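Local structure of amino acid ABC transporter, periplasmic amino acid-binding protein (Brucella ovis, 4Z9N) at residues D[108-116]-D[179-188]; D[128-139]-D[156-166]. The protein binds glutathione and probably hands amino acids or small peptides to an ABC transporter for uptake from the periplasm. All coordinates share one frame; numbering follows the deposited sequence.

Interaction 1 of 2, residues D[108-116]-D[179-188]. With GSH (glutathione), chain U.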
loop_
_atom_site.group_PDB
_atom_site.type_symbol
_atom_site.label_atom_id
_atom_site.label_comp_id
_atom_site.label_asym_id
_atom_site.label_seq_id
_atom_site.Cartn_x
_atom_site.Cartn_y
_atom_site.Cartn_z
ATOM N N TYR D 108 0.867 9.588 4.023
ATOM C CA TYR D 108 2.155 10.261 4.067
ATOM C C TYR D 108 3.201 9.295 4.608
ATOM O O TYR D 108 3.080 8.848 5.742
ATOM C CB TYR D 108 2.082 11.527 4.943
ATOM C CG TYR D 108 3.328 12.376 4.849
ATOM C CD1 TYR D 108 4.442 12.095 5.627
ATOM C CD2 TYR D 108 3.400 13.431 3.952
ATOM C CE1 TYR D 108 5.591 12.845 5.523
ATOM C CE2 TYR D 108 4.543 14.187 3.838
ATOM C CZ TYR D 108 5.634 13.884 4.624
ATOM O OH TYR D 108 6.780 14.626 4.505
ATOM N N TYR D 109 4.202 8.959 3.786
ATOM C CA TYR D 109 5.336 8.150 4.249
ATOM C C TYR D 109 6.344 9.058 4.924
ATOM O O TYR D 109 6.857 9.961 4.293
ATOM C CB TYR D 109 6.016 7.414 3.098
ATOM C CG TYR D 109 5.139 6.393 2.405
ATOM C CD1 TYR D 109 4.293 6.776 1.377
ATOM C CD2 TYR D 109 5.150 5.058 2.786
ATOM C CE1 TYR D 109 3.483 5.854 0.732
ATOM C CE2 TYR D 109 4.345 4.128 2.152
ATOM C CZ TYR D 109 3.511 4.538 1.130
ATOM O OH TYR D 109 2.715 3.617 0.485
ATOM N N ASP D 110 6.634 8.811 6.203
ATOM C CA ASP D 110 7.610 9.626 6.928
ATOM C C ASP D 110 8.646 8.715 7.606
ATOM O O ASP D 110 8.632 7.493 7.431
ATOM C CB ASP D 110 6.905 10.502 7.966
ATOM C CG ASP D 110 7.603 11.829 8.190
ATOM O OD1 ASP D 110 8.738 11.995 7.697
ATOM O OD2 ASP D 110 6.998 12.708 8.851
ATOM N N GLY D 111 9.566 9.321 8.343
ATOM C CA GLY D 111 10.560 8.586 9.107
ATOM C C GLY D 111 10.962 9.449 10.288
ATOM O O GLY D 111 10.805 10.674 10.231
ATOM N N GLN D 112 11.471 8.834 11.350
ATOM C CA GLN D 112 11.844 9.588 12.558
ATOM C C GLN D 112 13.186 10.294 12.413
ATOM O O GLN D 112 14.143 9.721 11.879
ATOM C CB GLN D 112 11.887 8.648 13.762
ATOM C CG GLN D 112 12.321 9.285 15.070
ATOM C CD GLN D 112 12.083 8.352 16.240
ATOM O OE1 GLN D 112 11.397 7.336 16.104
ATOM N NE2 GLN D 112 12.647 8.686 17.405
ATOM N N GLY D 113 13.258 11.535 12.899
ATOM C CA GLY D 113 14.490 12.297 12.869
ATOM C C GLY D 113 14.727 13.059 14.160
ATOM O O GLY D 113 13.972 12.909 15.136
ATOM N N PHE D 114 15.795 13.849 14.166
ATOM C CA PHE D 114 16.219 14.638 15.324
ATOM C C PHE D 114 16.439 16.095 14.943
ATOM O O PHE D 114 16.962 16.384 13.873
ATOM C CB PHE D 114 17.516 14.080 15.917
ATOM C CG PHE D 114 17.381 12.700 16.457
ATOM C CD1 PHE D 114 17.564 11.597 15.625
ATOM C CD2 PHE D 114 17.037 12.499 17.784
ATOM C CE1 PHE D 114 17.429 10.320 16.118
ATOM C CE2 PHE D 114 16.894 11.219 18.292
ATOM C CZ PHE D 114 17.092 10.127 17.454
ATOM N N MET D 115 16.054 17.006 15.829
ATOM C CA MET D 115 16.251 18.439 15.593
ATOM C C MET D 115 17.034 19.063 16.743
ATOM O O MET D 115 16.804 18.719 17.908
ATOM C CB MET D 115 14.902 19.132 15.419
ATOM C CG MET D 115 14.988 20.614 15.049
ATOM S SD MET D 115 13.379 21.245 14.507
ATOM C CE MET D 115 12.446 21.165 16.037
ATOM N N ILE D 116 17.956 19.968 16.412
ATOM C CA ILE D 116 18.731 20.698 17.412
ATOM C C ILE D 116 18.715 22.185 17.113
ATOM O O ILE D 116 18.430 22.606 15.991
ATOM C CB ILE D 116 20.194 20.220 17.481
ATOM C CG1 ILE D 116 20.868 20.388 16.113
ATOM C CG2 ILE D 116 20.286 18.787 17.982
ATOM C CD1 ILE D 116 22.369 20.419 16.158
ATOM N N ASP D 179 18.290 19.138 24.870
ATOM C CA ASP D 179 19.276 19.430 23.835
ATOM C C ASP D 179 18.753 19.181 22.427
ATOM O O ASP D 179 19.227 19.788 21.469
ATOM C CB ASP D 179 20.532 18.592 24.035
ATOM C CG ASP D 179 21.202 18.868 25.339
ATOM O OD1 ASP D 179 21.481 20.050 25.610
ATOM O OD2 ASP D 179 21.449 17.905 26.082
ATOM N N ALA D 180 17.802 18.267 22.309
ATOM C CA ALA D 180 17.283 17.867 21.006
ATOM C C ALA D 180 15.822 17.449 21.123
ATOM O O ALA D 180 15.312 17.209 22.224
ATOM C CB ALA D 180 18.117 16.732 20.417
ATOM N N TYR D 181 15.165 17.388 19.973
ATOM C CA TYR D 181 13.758 17.035 19.856
ATOM C C TYR D 181 13.686 15.863 18.884
ATOM O O TYR D 181 14.336 15.901 17.831
ATOM C CB TYR D 181 12.957 18.237 19.328
ATOM C CG TYR D 181 11.451 18.199 19.524
ATOM C CD1 TYR D 181 10.665 17.230 18.903
ATOM C CD2 TYR D 181 10.813 19.170 20.292
ATOM C CE1 TYR D 181 9.275 17.217 19.082
ATOM C CE2 TYR D 181 9.437 19.168 20.471
ATOM C CZ TYR D 181 8.673 18.192 19.861
ATOM O OH TYR D 181 7.304 18.196 20.046
ATOM N N THR D 182 12.920 14.823 19.200
ATOM C CA THR D 182 12.734 13.778 18.208
ATOM C C THR D 182 11.253 13.527 17.945
ATOM O O THR D 182 10.428 13.511 18.869
ATOM C CB THR D 182 13.432 12.434 18.606
ATOM O OG1 THR D 182 13.359 11.518 17.506
ATOM C CG2 THR D 182 12.774 11.779 19.837
ATOM N N THR D 183 10.932 13.378 16.664
ATOM C CA THR D 183 9.616 12.941 16.207
ATOM C C THR D 183 9.715 12.700 14.700
ATOM O O THR D 183 10.820 12.675 14.144
ATOM C CB THR D 183 8.483 13.971 16.535
ATOM O OG1 THR D 183 7.226 13.452 16.075
ATOM C CG2 THR D 183 8.731 15.310 15.883
ATOM N N ASP D 184 8.578 12.497 14.039
ATOM C CA ASP D 184 8.577 12.298 12.584
ATOM C C ASP D 184 9.126 13.524 11.894
ATOM O O ASP D 184 8.932 14.647 12.371
ATOM C CB ASP D 184 7.168 11.990 12.101
ATOM C CG ASP D 184 6.613 10.762 12.763
ATOM O OD1 ASP D 184 7.396 9.801 12.907
ATOM O OD2 ASP D 184 5.427 10.756 13.170
ATOM N N GLN D 185 9.820 13.330 10.779
ATOM C CA GLN D 185 10.516 14.458 10.189
ATOM C C GLN D 185 9.549 15.568 9.765
ATOM O O GLN D 185 9.828 16.761 9.996
ATOM C CB GLN D 185 11.352 14.003 8.996
ATOM C CG GLN D 185 12.076 15.127 8.321
ATOM C CD GLN D 185 12.730 14.674 7.040
ATOM O OE1 GLN D 185 13.754 13.995 7.061
ATOM N NE2 GLN D 185 12.103 14.994 5.918
ATOM N N SER D 186 8.405 15.195 9.188
ATOM C CA SER D 186 7.443 16.215 8.749
ATOM C C SER D 186 6.908 16.963 9.953
ATOM O O SER D 186 6.557 18.132 9.853
ATOM C CB SER D 186 6.280 15.609 7.949
ATOM O OG SER D 186 5.504 14.722 8.748
ATOM N N SER D 187 6.865 16.289 11.096
ATOM C CA SER D 187 6.378 16.922 12.313
ATOM C C SER D 187 7.400 17.932 12.842
ATOM O O SER D 187 7.029 18.981 13.392
ATOM C CB SER D 187 6.082 15.866 13.381
ATOM O OG SER D 187 5.054 14.983 12.949
ATOM N N LEU D 188 8.683 17.596 12.705
ATOM C CA LEU D 188 9.754 18.516 13.107
ATOM C C LEU D 188 9.654 19.838 12.343
ATOM O O LEU D 188 9.884 20.910 12.921
ATOM C CB LEU D 188 11.131 17.869 12.904
ATOM C CG LEU D 188 11.465 16.734 13.886
ATOM C CD1 LEU D 188 12.732 16.011 13.471
ATOM C CD2 LEU D 188 11.612 17.327 15.290
HETATM N N1 GSH U . 3.843 8.886 14.111
HETATM C CA1 GSH U . 4.204 8.655 15.510
HETATM C C1 GSH U . 3.212 7.660 16.107
HETATM O O11 GSH U . 3.423 7.204 17.266
HETATM O O12 GSH U . 2.187 7.300 15.463
HETATM C CB1 GSH U . 4.148 9.946 16.343
HETATM C CG1 GSH U . 2.717 10.515 16.286
HETATM C CD1 GSH U . 2.595 11.640 17.307
HETATM O OE1 GSH U . 1.765 11.625 18.163
HETATM N N2 GSH U . 3.515 12.747 17.205
HETATM C CA2 GSH U . 3.412 13.804 18.195
HETATM C C2 GSH U . 2.058 14.526 18.133
HETATM O O2 GSH U . 1.331 14.490 17.193
HETATM C CB2 GSH U . 4.615 14.749 18.096
HETATM S SG2 GSH U . 4.576 15.760 16.589
HETATM N N3 GSH U . 1.656 15.241 19.326
HETATM C CA3 GSH U . 0.399 15.938 19.353
HETATM C C3 GSH U . -0.369 15.499 20.601
HETATM O O31 GSH U . -1.383 16.160 20.947
HETATM O O32 GSH U . -0.003 14.482 21.265
HETATM O O HOH W 1 8.668 8.862 15.091
#
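Asp-110 grips the start of helix 185-192 through one oxygen. Its OD2 takes the backbone N-H of Ser-186 on the syn lone pair, N to OD2 2.9 Å, and the hydroxyl of the same serine, OG to OD2 2.5 Å, also on the syn side but 34° out of the carboxylate plane. Ser-186 OG sits between its own backbone N and carbonyl carbon (chi1 64°), which lets side chain and main chain converge on one acceptor. Next along, Gln-185 N donates to Gly-111 O.

Thr-182 OG1 both donates and accepts: it gives its proton to Gly-113 O at 2.8 Å and takes one from NE2 of the extended Gln-112 at 2.9 Å. The same OG1 lies over one face of the Phe-114 ring, offset toward its rim. Met-115 and Tyr-181 exchange two backbone bonds as an antiparallel hydrogen-bonded pair. Beyond them, the side chains of Met-115 and Leu-188 pass one another head to tail, Met-115 CB 3.8 Å from Leu-188 CD2.

Asp-184 OD2 accepts from N1 of glutathione at 2.6 Å, while its OD1 shares a water with Gln-112 OE1. Asp-110 OD2 lies 5.0 Å from Asp-184 OD2; the helix-end donors probably ease this like-charge proximity while Asp-184 faces the ligand amine.

Interaction 2 of 2, residues D[128-139]-D[156-166]; sequences LQLSGASICVQA and MEYNPVVFEKI. With GSH (glutathione), chain U.
Val-137 and Val-162 run alongside each other from one face of a parallel strand pair, with CG1 of Val-137 3.9 Å from CG2 of Val-162. The other branch of Val-162, CG1, is anti to its backbone N (chi1 176°) and meets Ala-139 CB at 3.6 Å. On the opposite face, Phe-163 brings CE1 to 3.5 Å from Cys-136 CB, and Val-137 O lies at the ring edge. Helix 166-174 packs against this phenyl ring, and Cys-136 belongs to the disulfide with Cys-178. Between the faces, backbone bonds alternate from Ile-135 N to Asn-159 O through to Ala-139 N to Phe-163 O.

At the strands' beginnings, Ser-131 OG accepts from Glu-157 N at 2.9 Å. Asn-159 ND2 donates to Gly-132 O from 45° above the carbonyl plane and also to Glu-157 OE2, which restrains the amide's rotation.

Gln-138 ends the pair at glutathione. Its OE1 accepts from ligand N3 at 2.9 Å and its NE2 donates to ligand O32 at 2.8 Å, both nearly straight. Ile-166 CB packs 3.4 Å from Gln-138 OE1. Helix 142-153 connects the two strands, making this a beta-alpha-beta crossover of a periplasmic-binding-protein lobe, with the ligand site at the strands' C-terminal ends.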
loop_
_atom_site.group_PDB
_atom_site.type_symbol
_atom_site.label_atom_id
_atom_site.label_comp_id
_atom_site.label_asym_id
_atom_site.label_seq_id
_atom_site.Cartn_x
_atom_site.Cartn_y
_atom_site.Cartn_z
ATOM N N LEU D 128 24.506 10.959 15.290
ATOM C CA LEU D 128 25.475 10.087 15.949
ATOM C C LEU D 128 26.379 10.876 16.898
ATOM O O LEU D 128 27.215 10.304 17.599
ATOM C CB LEU D 128 26.309 9.326 14.914
ATOM C CG LEU D 128 25.557 8.203 14.185
ATOM C CD1 LEU D 128 26.426 7.529 13.116
ATOM C CD2 LEU D 128 25.018 7.171 15.176
ATOM N N GLN D 129 26.210 12.193 16.935
ATOM C CA GLN D 129 26.991 13.001 17.860
ATOM C C GLN D 129 26.162 13.388 19.084
ATOM O O GLN D 129 26.539 14.276 19.858
ATOM C CB GLN D 129 27.528 14.242 17.159
ATOM C CG GLN D 129 28.231 13.954 15.843
ATOM C CD GLN D 129 28.526 15.219 15.079
ATOM O OE1 GLN D 129 27.652 16.061 14.905
ATOM N NE2 GLN D 129 29.764 15.364 14.615
ATOM N N LEU D 130 25.050 12.690 19.277
ATOM C CA LEU D 130 24.105 13.049 20.331
ATOM C C LEU D 130 24.222 12.209 21.598
ATOM O O LEU D 130 23.324 12.245 22.433
ATOM C CB LEU D 130 22.669 12.960 19.803
ATOM C CG LEU D 130 22.310 14.030 18.764
ATOM C CD1 LEU D 130 20.870 13.836 18.306
ATOM C CD2 LEU D 130 22.536 15.438 19.309
ATOM N N SER D 131 25.309 11.455 21.748
ATOM C CA SER D 131 25.492 10.658 22.960
ATOM C C SER D 131 25.415 11.559 24.189
ATOM O O SER D 131 26.077 12.597 24.252
ATOM C CB SER D 131 26.827 9.913 22.946
ATOM O OG SER D 131 26.942 9.093 24.096
ATOM N N GLY D 132 24.572 11.183 25.147
ATOM C CA GLY D 132 24.446 11.951 26.375
ATOM C C GLY D 132 23.453 13.100 26.336
ATOM O O GLY D 132 23.066 13.620 27.380
ATOM N N ALA D 133 23.048 13.510 25.135
ATOM C CA ALA D 133 22.139 14.648 24.984
ATOM C C ALA D 133 20.764 14.362 25.588
ATOM O O ALA D 133 20.269 13.236 25.500
ATOM C CB ALA D 133 21.986 15.001 23.513
ATOM N N SER D 134 20.147 15.376 26.188
ATOM C CA SER D 134 18.778 15.229 26.668
ATOM C C SER D 134 17.845 15.445 25.490
ATOM O O SER D 134 17.882 16.490 24.840
ATOM C CB SER D 134 18.465 16.212 27.792
ATOM O OG SER D 134 18.658 17.548 27.365
ATOM N N ILE D 135 17.021 14.448 25.202
ATOM C CA ILE D 135 16.172 14.513 24.019
ATOM C C ILE D 135 14.705 14.368 24.387
ATOM O O ILE D 135 14.291 13.357 24.969
ATOM C CB ILE D 135 16.590 13.455 22.997
ATOM C CG1 ILE D 135 18.097 13.570 22.723
ATOM C CG2 ILE D 135 15.785 13.629 21.700
ATOM C CD1 ILE D 135 18.594 12.645 21.649
ATOM N N CYS D 136 13.899 15.357 24.012
ATOM C CA CYS D 136 12.496 15.293 24.377
ATOM C C CYS D 136 11.740 14.429 23.392
ATOM O O CYS D 136 12.034 14.376 22.195
ATOM C CB CYS D 136 11.855 16.673 24.469
ATOM S SG CYS D 136 11.698 17.509 22.938
ATOM N N VAL D 137 10.760 13.732 23.933
ATOM C CA VAL D 137 9.953 12.811 23.131
ATOM C C VAL D 137 8.606 12.654 23.837
ATOM O O VAL D 137 8.529 12.790 25.058
ATOM C CB VAL D 137 10.664 11.448 22.945
ATOM C CG1 VAL D 137 10.742 10.692 24.270
ATOM C CG2 VAL D 137 9.940 10.594 21.892
ATOM N N GLN D 138 7.550 12.369 23.080
ATOM C CA GLN D 138 6.250 12.118 23.706
ATOM C C GLN D 138 5.996 10.659 24.034
ATOM O O GLN D 138 6.366 9.767 23.281
ATOM C CB GLN D 138 5.122 12.621 22.823
ATOM C CG GLN D 138 4.732 14.024 23.149
ATOM C CD GLN D 138 3.568 14.474 22.317
ATOM O OE1 GLN D 138 3.751 15.141 21.315
ATOM N NE2 GLN D 138 2.360 14.090 22.717
ATOM N N ALA D 139 5.367 10.442 25.181
ATOM C CA ALA D 139 4.887 9.118 25.559
ATOM C C ALA D 139 3.782 8.662 24.600
ATOM O O ALA D 139 3.089 9.493 23.989
ATOM C CB ALA D 139 4.372 9.137 26.998
ATOM N N MET D 156 25.248 4.781 22.238
ATOM C CA MET D 156 25.205 6.152 22.717
ATOM C C MET D 156 24.503 6.248 24.070
ATOM O O MET D 156 23.534 5.529 24.327
ATOM C CB MET D 156 24.506 7.047 21.699
ATOM C CG MET D 156 25.304 7.226 20.418
ATOM S SD MET D 156 24.614 8.533 19.391
ATOM C CE MET D 156 23.045 7.806 18.940
ATOM N N GLU D 157 24.991 7.138 24.923
ATOM C CA GLU D 157 24.392 7.335 26.239
ATOM C C GLU D 157 22.984 7.892 26.056
ATOM O O GLU D 157 22.792 8.868 25.333
ATOM C CB GLU D 157 25.233 8.277 27.102
ATOM C CG GLU D 157 24.596 8.555 28.467
ATOM C CD GLU D 157 25.328 9.606 29.300
ATOM O OE1 GLU D 157 26.581 9.616 29.321
ATOM O OE2 GLU D 157 24.632 10.441 29.930
ATOM N N TYR D 158 22.011 7.284 26.731
ATOM C CA TYR D 158 20.596 7.526 26.451
ATOM C C TYR D 158 19.936 8.353 27.562
ATOM O O TYR D 158 19.860 7.911 28.708
ATOM C CB TYR D 158 19.901 6.165 26.261
ATOM C CG TYR D 158 18.405 6.177 25.982
ATOM C CD1 TYR D 158 17.877 6.805 24.852
ATOM C CD2 TYR D 158 17.523 5.518 26.839
ATOM C CE1 TYR D 158 16.501 6.788 24.600
ATOM C CE2 TYR D 158 16.165 5.502 26.595
ATOM C CZ TYR D 158 15.661 6.127 25.482
ATOM O OH TYR D 158 14.302 6.091 25.273
ATOM N N ASN D 159 19.491 9.564 27.214
ATOM C CA ASN D 159 18.885 10.503 28.165
ATOM C C ASN D 159 17.573 11.078 27.636
ATOM O O ASN D 159 17.486 12.276 27.353
ATOM C CB ASN D 159 19.837 11.661 28.490
ATOM C CG ASN D 159 20.870 11.303 29.533
ATOM O OD1 ASN D 159 20.554 10.672 30.532
ATOM N ND2 ASN D 159 22.109 11.744 29.325
ATOM N N PRO D 160 16.543 10.225 27.501
ATOM C CA PRO D 160 15.231 10.710 27.059
ATOM C C PRO D 160 14.585 11.579 28.130
ATOM O O PRO D 160 14.833 11.386 29.327
ATOM C CB PRO D 160 14.424 9.419 26.886
ATOM C CG PRO D 160 15.000 8.538 27.979
ATOM C CD PRO D 160 16.486 8.809 27.910
ATOM N N VAL D 161 13.791 12.551 27.696
ATOM C CA VAL D 161 12.929 13.296 28.588
ATOM C C VAL D 161 11.526 13.143 28.026
ATOM O O VAL D 161 11.251 13.620 26.921
ATOM C CB VAL D 161 13.351 14.772 28.685
ATOM C CG1 VAL D 161 12.541 15.474 29.736
ATOM C CG2 VAL D 161 14.849 14.895 28.961
ATOM N N VAL D 162 10.650 12.459 28.758
ATOM C CA VAL D 162 9.358 12.059 28.207
ATOM C C VAL D 162 8.229 12.959 28.670
ATOM O O VAL D 162 8.079 13.237 29.873
ATOM C CB VAL D 162 9.035 10.606 28.571
ATOM C CG1 VAL D 162 7.648 10.240 28.071
ATOM C CG2 VAL D 162 10.088 9.676 27.996
ATOM N N PHE D 163 7.418 13.395 27.706
ATOM C CA PHE D 163 6.338 14.334 27.958
ATOM C C PHE D 163 4.984 13.775 27.598
ATOM O O PHE D 163 4.866 12.941 26.702
ATOM C CB PHE D 163 6.568 15.632 27.179
ATOM C CG PHE D 163 7.758 16.379 27.639
ATOM C CD1 PHE D 163 8.997 16.112 27.095
ATOM C CD2 PHE D 163 7.655 17.311 28.655
ATOM C CE1 PHE D 163 10.108 16.775 27.548
ATOM C CE2 PHE D 163 8.770 17.983 29.106
ATOM C CZ PHE D 163 10.000 17.711 28.545
ATOM N N GLU D 164 3.953 14.269 28.276
ATOM C CA GLU D 164 2.596 13.803 28.021
ATOM C C GLU D 164 1.866 14.634 26.974
ATOM O O GLU D 164 0.922 14.156 26.361
ATOM C CB GLU D 164 1.778 13.801 29.315
ATOM C CG GLU D 164 2.357 12.914 30.403
ATOM C CD GLU D 164 2.518 11.477 29.951
ATOM O OE1 GLU D 164 1.526 10.875 29.489
ATOM O OE2 GLU D 164 3.647 10.954 30.043
ATOM N N LYS D 165 2.294 15.877 26.788
ATOM C CA LYS D 165 1.619 16.801 25.881
ATOM C C LYS D 165 2.638 17.479 24.971
ATOM O O LYS D 165 3.763 17.736 25.384
ATOM C CB LYS D 165 0.827 17.853 26.666
ATOM C CG LYS D 165 -0.273 17.274 27.534
ATOM C CD LYS D 165 -1.071 18.372 28.211
ATOM C CE LYS D 165 -2.493 17.909 28.495
ATOM N NZ LYS D 165 -3.194 18.800 29.458
ATOM N N ILE D 166 2.252 17.768 23.734
ATOM C CA ILE D 166 3.214 18.318 22.784
ATOM C C ILE D 166 3.663 19.715 23.213
ATOM O O ILE D 166 4.812 20.096 22.966
ATOM C CB ILE D 166 2.654 18.323 21.346
ATOM C CG1 ILE D 166 3.746 18.721 20.344
ATOM C CG2 ILE D 166 1.466 19.266 21.207
ATOM C CD1 ILE D 166 3.363 18.508 18.881
HETATM N N1 GSH U . 3.843 8.886 14.111
HETATM C CA1 GSH U . 4.204 8.655 15.510
HETATM C C1 GSH U . 3.212 7.660 16.107
HETATM O O11 GSH U . 3.423 7.204 17.266
HETATM O O12 GSH U . 2.187 7.300 15.463
HETATM C CB1 GSH U . 4.148 9.946 16.343
HETATM C CG1 GSH U . 2.717 10.515 16.286
HETATM C CD1 GSH U . 2.595 11.640 17.307
HETATM O OE1 GSH U . 1.765 11.625 18.163
HETATM N N2 GSH U . 3.515 12.747 17.205
HETATM C CA2 GSH U . 3.412 13.804 18.195
HETATM C C2 GSH U . 2.058 14.526 18.133
HETATM O O2 GSH U . 1.331 14.490 17.193
HETATM C CB2 GSH U . 4.615 14.749 18.096
HETATM S SG2 GSH U . 4.576 15.760 16.589
HETATM N N3 GSH U . 1.656 15.241 19.326
HETATM C CA3 GSH U . 0.399 15.938 19.353
HETATM C C3 GSH U . -0.369 15.499 20.601
HETATM O O31 GSH U . -1.383 16.160 20.947
HETATM O O32 GSH U . -0.003 14.482 21.265
HETATM O O HOH W 2 19.972 10.694 24.664
HETATM O O HOH W 3 2.193 11.876 24.818
#

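Interactions 1 and 2 are neighbouring parts of one mixed sheet, their centres about 12 Å apart, with interaction 2 nested inside the chain loop that interaction 1 closes. Strand 180-182 pairs antiparallel with 112-116 and parallel with 134-138; Ala-180 O lies 2.9 Å from Cys-136 N and Asp-179 N 2.7 Å from Ser-134 O, both probable hydrogen bonds. The Tyr-181 ring lies beside Cys-136. The two contacts hold different parts of glutathione: 179-188 supplies Asp-184 for the N1 amine, whereas 128-139 supplies Gln-138 for N3 and the O32 carboxylate. Ser-187 and Ile-166 approach SG2 between them. Arg-73 and Arg-95 are among the further hydrogen-bond partners of glutathione.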